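Local coordinates for 5-oxoprolinase subunit C (Escherichia coli, PDB 5DUD), which catalyses, as one subunit of the enzyme, the cleavage of 5-oxoproline to L-glutamate, coupled to hydrolysis of ATP to ADP and phosphate, at residues A[208-213]-A[241-246]; A[225-230]-A[255-260]. All coordinates share one frame; numbering follows the deposited sequence.

Interaction 1 (A[208-213]-A[241-246])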
loop_
_atom_site.group_PDB
_atom_site.type_symbol
_atom_site.label_atom_id
_atom_site.label_comp_id
_atom_site.label_asym_id
_atom_site.label_seq_id
_atom_site.Cartn_x
_atom_site.Cartn_y
_atom_site.Cartn_z
ATOM N N GLY A 208 0.230 -6.358 -5.323
ATOM C CA GLY A 208 -0.527 -6.069 -6.537
ATOM C C GLY A 208 -0.845 -7.286 -7.380
ATOM O O GLY A 208 -0.006 -8.177 -7.524
ATOM N N TYR A 209 -2.057 -7.314 -7.961
ATOM C CA TYR A 209 -2.529 -8.416 -8.802
ATOM C C TYR A 209 -2.157 -8.214 -10.268
ATOM O O TYR A 209 -2.606 -7.236 -10.859
ATOM C CB TYR A 209 -4.065 -8.548 -8.729
ATOM C CG TYR A 209 -4.678 -9.228 -7.517
ATOM C CD1 TYR A 209 -3.991 -9.315 -6.311
ATOM C CD2 TYR A 209 -5.989 -9.683 -7.546
ATOM C CE1 TYR A 209 -4.566 -9.921 -5.193
ATOM C CE2 TYR A 209 -6.572 -10.294 -6.442
ATOM C CZ TYR A 209 -5.859 -10.410 -5.261
ATOM O OH TYR A 209 -6.425 -10.993 -4.149
ATOM N N ARG A 210 -1.442 -9.174 -10.889
ATOM C CA ARG A 210 -1.101 -9.123 -12.323
ATOM C C ARG A 210 -2.187 -9.870 -13.120
ATOM O O ARG A 210 -2.516 -10.999 -12.764
ATOM C CB ARG A 210 0.296 -9.723 -12.574
ATOM C CG ARG A 210 1.347 -9.179 -11.596
ATOM C CD ARG A 210 2.697 -8.862 -12.209
ATOM N NE ARG A 210 3.500 -8.033 -11.304
ATOM C CZ ARG A 210 4.700 -7.530 -11.585
ATOM N NH1 ARG A 210 5.271 -7.768 -12.763
ATOM N NH2 ARG A 210 5.341 -6.786 -10.690
ATOM N N LEU A 211 -2.787 -9.223 -14.137
ATOM C CA LEU A 211 -3.882 -9.804 -14.908
ATOM C C LEU A 211 -3.426 -10.287 -16.282
ATOM O O LEU A 211 -2.830 -9.515 -17.024
ATOM C CB LEU A 211 -4.997 -8.759 -15.083
ATOM C CG LEU A 211 -5.508 -8.056 -13.823
ATOM C CD1 LEU A 211 -6.641 -7.084 -14.167
ATOM C CD2 LEU A 211 -5.981 -9.054 -12.771
ATOM N N GLN A 212 -3.745 -11.544 -16.635
ATOM C CA GLN A 212 -3.442 -12.126 -17.946
ATOM C C GLN A 212 -4.628 -11.949 -18.897
ATOM O O GLN A 212 -5.729 -12.397 -18.576
ATOM C CB GLN A 212 -3.137 -13.624 -17.826
ATOM C CG GLN A 212 -1.921 -14.041 -16.997
ATOM C CD GLN A 212 -0.566 -13.655 -17.574
ATOM O OE1 GLN A 212 -0.376 -12.564 -18.107
ATOM N NE2 GLN A 212 0.431 -14.540 -17.500
ATOM N N GLY A 213 -4.399 -11.348 -20.057
ATOM C CA GLY A 213 -5.460 -11.161 -21.036
ATOM C C GLY A 213 -4.965 -10.642 -22.369
ATOM O O GLY A 213 -3.971 -11.150 -22.890
ATOM N N GLN A 241 -0.211 -5.752 -20.079
ATOM C CA GLN A 241 -0.980 -6.558 -19.135
ATOM C C GLN A 241 -1.297 -5.710 -17.900
ATOM O O GLN A 241 -0.372 -5.231 -17.242
ATOM C CB GLN A 241 -0.198 -7.826 -18.755
ATOM C CG GLN A 241 0.139 -8.724 -19.951
ATOM C CD GLN A 241 -1.084 -9.170 -20.727
ATOM O OE1 GLN A 241 -1.991 -9.806 -20.180
ATOM N NE2 GLN A 241 -1.155 -8.842 -22.011
ATOM N N PRO A 242 -2.589 -5.491 -17.572
ATOM C CA PRO A 242 -2.920 -4.618 -16.427
ATOM C C PRO A 242 -2.549 -5.196 -15.047
ATOM O O PRO A 242 -2.692 -6.395 -14.829
ATOM C CB PRO A 242 -4.440 -4.405 -16.543
ATOM C CG PRO A 242 -4.922 -5.358 -17.545
ATOM C CD PRO A 242 -3.793 -5.963 -18.281
ATOM N N ILE A 243 -2.089 -4.319 -14.118
ATOM C CA ILE A 243 -1.693 -4.669 -12.747
ATOM C C ILE A 243 -2.603 -3.913 -11.776
ATOM O O ILE A 243 -2.546 -2.685 -11.738
ATOM C CB ILE A 243 -0.192 -4.343 -12.477
ATOM C CG1 ILE A 243 0.721 -4.993 -13.545
ATOM C CG2 ILE A 243 0.225 -4.793 -11.054
ATOM C CD1 ILE A 243 2.227 -4.732 -13.355
ATOM N N VAL A 244 -3.394 -4.636 -10.963
ATOM C CA VAL A 244 -4.305 -4.033 -9.987
ATOM C C VAL A 244 -3.560 -3.858 -8.673
ATOM O O VAL A 244 -3.125 -4.845 -8.092
ATOM C CB VAL A 244 -5.588 -4.873 -9.773
ATOM C CG1 VAL A 244 -6.599 -4.110 -8.927
ATOM C CG2 VAL A 244 -6.207 -5.311 -11.092
ATOM N N LEU A 245 -3.450 -2.626 -8.181
ATOM C CA LEU A 245 -2.758 -2.373 -6.917
ATOM C C LEU A 245 -3.669 -2.728 -5.751
ATOM O O LEU A 245 -4.857 -2.409 -5.804
ATOM C CB LEU A 245 -2.330 -0.907 -6.829
ATOM C CG LEU A 245 -1.436 -0.420 -7.968
ATOM C CD1 LEU A 245 -1.116 1.056 -7.813
ATOM C CD2 LEU A 245 -0.155 -1.228 -8.046
ATOM N N MET A 246 -3.132 -3.399 -4.715
ATOM C CA MET A 246 -3.901 -3.804 -3.538
ATOM C C MET A 246 -3.399 -3.000 -2.314
ATOM O O MET A 246 -2.906 -1.887 -2.497
ATOM C CB MET A 246 -3.822 -5.336 -3.347
ATOM C CG MET A 246 -4.302 -6.139 -4.552
ATOM S SD MET A 246 -5.998 -5.793 -5.088
ATOM C CE MET A 246 -6.934 -6.570 -3.774
#
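Tyr-209 and Val-244 face each other as an antiparallel hydrogen-bonded pair, joined by two backbone bonds: Tyr-209 N to Val-244 O, 2.7 Å, and Val-244 N back to Tyr-209 O. Two residues further on, Leu-211 N bonds to Pro-242 O at 2.9 Å. Proline has no N-H to give but can still accept, which suits its place here. Past the paired residues a side chain takes over from the backbone: Gln-241 OE1 receives the N-H of Gly-213 at 2.9 Å, in the plane of the amide carbonyl. The glutamine chain gets there by folding at chi2 (-57°), which turns its amide across to the other strand. Cutting Gln-241 back to an alanine would remove OE1 and is likely to leave the Gly-213 N-H without this acceptor, with the end of the ladder less firmly tied.

These two strands, 208-212 and 243-245, are neighbours in the mixed sheet of the cyclophilin-like carboxyltransferase domain; strand 198-200 pairs with the first on its far side and strand 233-235 with the second.

The apolar contacts lie mainly on the face of Tyr-209, Leu-211 and Val-244. Leu-211 CD1 packs at 3.6 Å on Val-244 CG2, one of valine's two branches. The unbranched chain of Met-246 bends at chi2 (-57°) and lays SD over the centre of the Tyr-209 ring, 4.3 Å from its centroid, a Met-aromatic contact, while the phenol OH bonds to Leu-269 O. On the other face the Arg-210 and Ile-243 side chains lie side by side, pointing the same way, with Ile-243 CD1 over the exposed guanidinium, 4.1 Å from Arg-210 NE.

Interaction 2 (A[225-230]-A[255-260])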
loop_
_atom_site.group_PDB
_atom_site.type_symbol
_atom_site.label_atom_id
_atom_site.label_comp_id
_atom_site.label_asym_id
_atom_site.label_seq_id
_atom_site.Cartn_x
_atom_site.Cartn_y
_atom_site.Cartn_z
ATOM N N LEU A 225 5.456 11.220 -14.967
ATOM C CA LEU A 225 6.172 11.636 -13.765
ATOM C C LEU A 225 5.609 10.842 -12.567
ATOM O O LEU A 225 4.402 10.601 -12.517
ATOM C CB LEU A 225 6.048 13.154 -13.524
ATOM C CG LEU A 225 6.197 14.114 -14.706
ATOM C CD1 LEU A 225 5.861 15.528 -14.279
ATOM C CD2 LEU A 225 7.599 14.064 -15.279
ATOM N N SER A 226 6.468 10.422 -11.619
ATOM C CA SER A 226 6.036 9.623 -10.454
ATOM C C SER A 226 4.906 10.306 -9.658
ATOM O O SER A 226 5.097 11.404 -9.132
ATOM C CB SER A 226 7.209 9.335 -9.528
ATOM O OG SER A 226 8.053 8.333 -10.071
ATOM N N HIS A 227 3.733 9.649 -9.600
ATOM C CA HIS A 227 2.527 10.177 -8.962
ATOM C C HIS A 227 2.038 9.257 -7.873
ATOM O O HIS A 227 2.228 8.047 -7.955
ATOM C CB HIS A 227 1.397 10.390 -10.003
ATOM C CG HIS A 227 1.216 9.253 -10.963
ATOM N ND1 HIS A 227 0.773 8.012 -10.542
ATOM C CD2 HIS A 227 1.441 9.205 -12.296
ATOM C CE1 HIS A 227 0.743 7.253 -11.626
ATOM N NE2 HIS A 227 1.131 7.932 -12.706
ATOM N N GLY A 228 1.378 9.844 -6.877
ATOM C CA GLY A 228 0.801 9.110 -5.760
ATOM C C GLY A 228 -0.236 8.111 -6.227
ATOM O O GLY A 228 -1.007 8.409 -7.143
ATOM N N LEU A 229 -0.228 6.907 -5.624
ATOM C CA LEU A 229 -1.128 5.798 -5.942
ATOM C C LEU A 229 -1.974 5.417 -4.732
ATOM O O LEU A 229 -1.667 5.813 -3.608
ATOM C CB LEU A 229 -0.320 4.557 -6.376
ATOM C CG LEU A 229 0.757 4.750 -7.431
ATOM C CD1 LEU A 229 1.472 3.431 -7.710
ATOM C CD2 LEU A 229 0.169 5.310 -8.715
ATOM N N LEU A 230 -3.011 4.600 -4.964
ATOM C CA LEU A 230 -3.883 4.076 -3.910
ATOM C C LEU A 230 -4.419 2.700 -4.312
ATOM O O LEU A 230 -4.445 2.392 -5.504
ATOM C CB LEU A 230 -5.037 5.045 -3.590
ATOM C CG LEU A 230 -5.934 5.561 -4.732
ATOM C CD1 LEU A 230 -7.138 4.650 -4.960
ATOM C CD2 LEU A 230 -6.445 6.960 -4.420
ATOM N N TYR A 255 3.538 4.614 -14.020
ATOM C CA TYR A 255 2.900 3.819 -15.077
ATOM C C TYR A 255 1.537 4.423 -15.443
ATOM O O TYR A 255 0.873 5.002 -14.579
ATOM C CB TYR A 255 2.718 2.350 -14.649
ATOM C CG TYR A 255 3.987 1.525 -14.604
ATOM C CD1 TYR A 255 4.805 1.410 -15.724
ATOM C CD2 TYR A 255 4.298 0.747 -13.495
ATOM C CE1 TYR A 255 5.956 0.627 -15.702
ATOM C CE2 TYR A 255 5.436 -0.053 -13.466
ATOM C CZ TYR A 255 6.266 -0.112 -14.573
ATOM O OH TYR A 255 7.388 -0.909 -14.535
ATOM N N PRO A 256 1.085 4.278 -16.709
ATOM C CA PRO A 256 -0.213 4.858 -17.094
ATOM C C PRO A 256 -1.390 4.086 -16.481
ATOM O O PRO A 256 -1.465 2.868 -16.625
ATOM C CB PRO A 256 -0.202 4.775 -18.624
ATOM C CG PRO A 256 0.717 3.668 -18.937
ATOM C CD PRO A 256 1.747 3.627 -17.855
ATOM N N ARG A 257 -2.277 4.807 -15.767
ATOM C CA ARG A 257 -3.433 4.269 -15.053
ATOM C C ARG A 257 -4.686 4.289 -15.946
ATOM O O ARG A 257 -5.217 5.363 -16.236
ATOM C CB ARG A 257 -3.681 5.086 -13.768
ATOM C CG ARG A 257 -2.466 5.228 -12.850
ATOM C CD ARG A 257 -2.581 6.432 -11.928
ATOM N NE ARG A 257 -2.292 7.688 -12.625
ATOM C CZ ARG A 257 -2.224 8.886 -12.048
ATOM N NH1 ARG A 257 -2.413 9.017 -10.737
ATOM N NH2 ARG A 257 -1.956 9.965 -12.776
ATOM N N ILE A 258 -5.131 3.113 -16.399
ATOM C CA ILE A 258 -6.307 3.006 -17.268
ATOM C C ILE A 258 -7.619 3.115 -16.476
ATOM O O ILE A 258 -8.525 3.794 -16.948
ATOM C CB ILE A 258 -6.291 1.709 -18.121
ATOM C CG1 ILE A 258 -7.350 1.793 -19.245
ATOM C CG2 ILE A 258 -6.507 0.432 -17.275
ATOM C CD1 ILE A 258 -7.299 0.693 -20.221
ATOM N N ALA A 259 -7.731 2.455 -15.304
ATOM C CA ALA A 259 -8.962 2.476 -14.508
ATOM C C ALA A 259 -8.678 2.389 -13.013
ATOM O O ALA A 259 -7.548 2.113 -12.611
ATOM C CB ALA A 259 -9.866 1.328 -14.932
ATOM N N CYS A 260 -9.700 2.656 -12.192
ATOM C CA CYS A 260 -9.601 2.589 -10.734
ATOM C C CYS A 260 -10.829 1.881 -10.188
ATOM O O CYS A 260 -11.948 2.310 -10.462
ATOM C CB CYS A 260 -9.441 3.980 -10.123
ATOM S SG CYS A 260 -9.144 3.970 -8.335
#
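The guanidinium of Arg-257 lies flat on the imidazole of His-227, the planes only 9° apart and the centres 3.4 Å from each other. The two side chains come from opposite directions. Arg-257 CZ lies over the middle of the ring, with Arg-257 NE 3.2 Å from His-227 CE1 and Arg-257 NH2 over the CD2 side, so most of one imidazole face is matched by the flat group. Two planar, delocalised groups suit such a stack because the arginine N-H bonds point outward in their own plane and stay available to other partners. Arg-257 NE uses this freedom in a salt bridge to Glu-181, a carboxylate that would be expected to offset the arginine's charge in this buried setting and is likely to limit the turn of the guanidinium.

Torsions bring the two planes together. His-227 holds CG between its backbone N and carbonyl carbon (chi1 45°), while the arginine bends at chi3 (-77°) to bring its end across the ring. The edge of the imidazole has other neighbours: Tyr-255 O lies near the ring plane, 3.5 Å from His-227 NE2, and Leu-229 CD2 also borders it.

Farther along, Leu-230 CD1 meets Cys-260 SG at 4.0 Å, two compact apolar groups bridging backbones whose CA atoms stand 9.0 Å apart. Residues of another chain pack on both Leu-230 and Cys-260.

Mainly side chains join the short strand 227-228, whose hydrogen-bonded partner is strand 252-253, to strand 257-261 of the main sheet, which lies between strands 173-178 and 233-235: a parallel guanidinium-imidazole stack in the carboxyltransferase domain, beside the chain of another protein.

The centres of interactions 1 and 2 lie about 13 Å apart, on the same side of the chain's centre and within one carboxyltransferase domain. Along the chain their segments alternate: 208-213, 225-230, 241-246, then 255-260. Both reach the same mixed sheet, where strand 233-235 lies between strands 243-245 and 257-261, while strand 227-228 belongs to a separate two-stranded pairing. They meet directly where Leu-245 CD1 packs on Leu-229 CD1 at 3.5 Å, bringing a residue of the sheet against the loop that follows strand 227-228. No other protein chain touches interaction 1, whereas interaction 2 also packs against the chain of another protein.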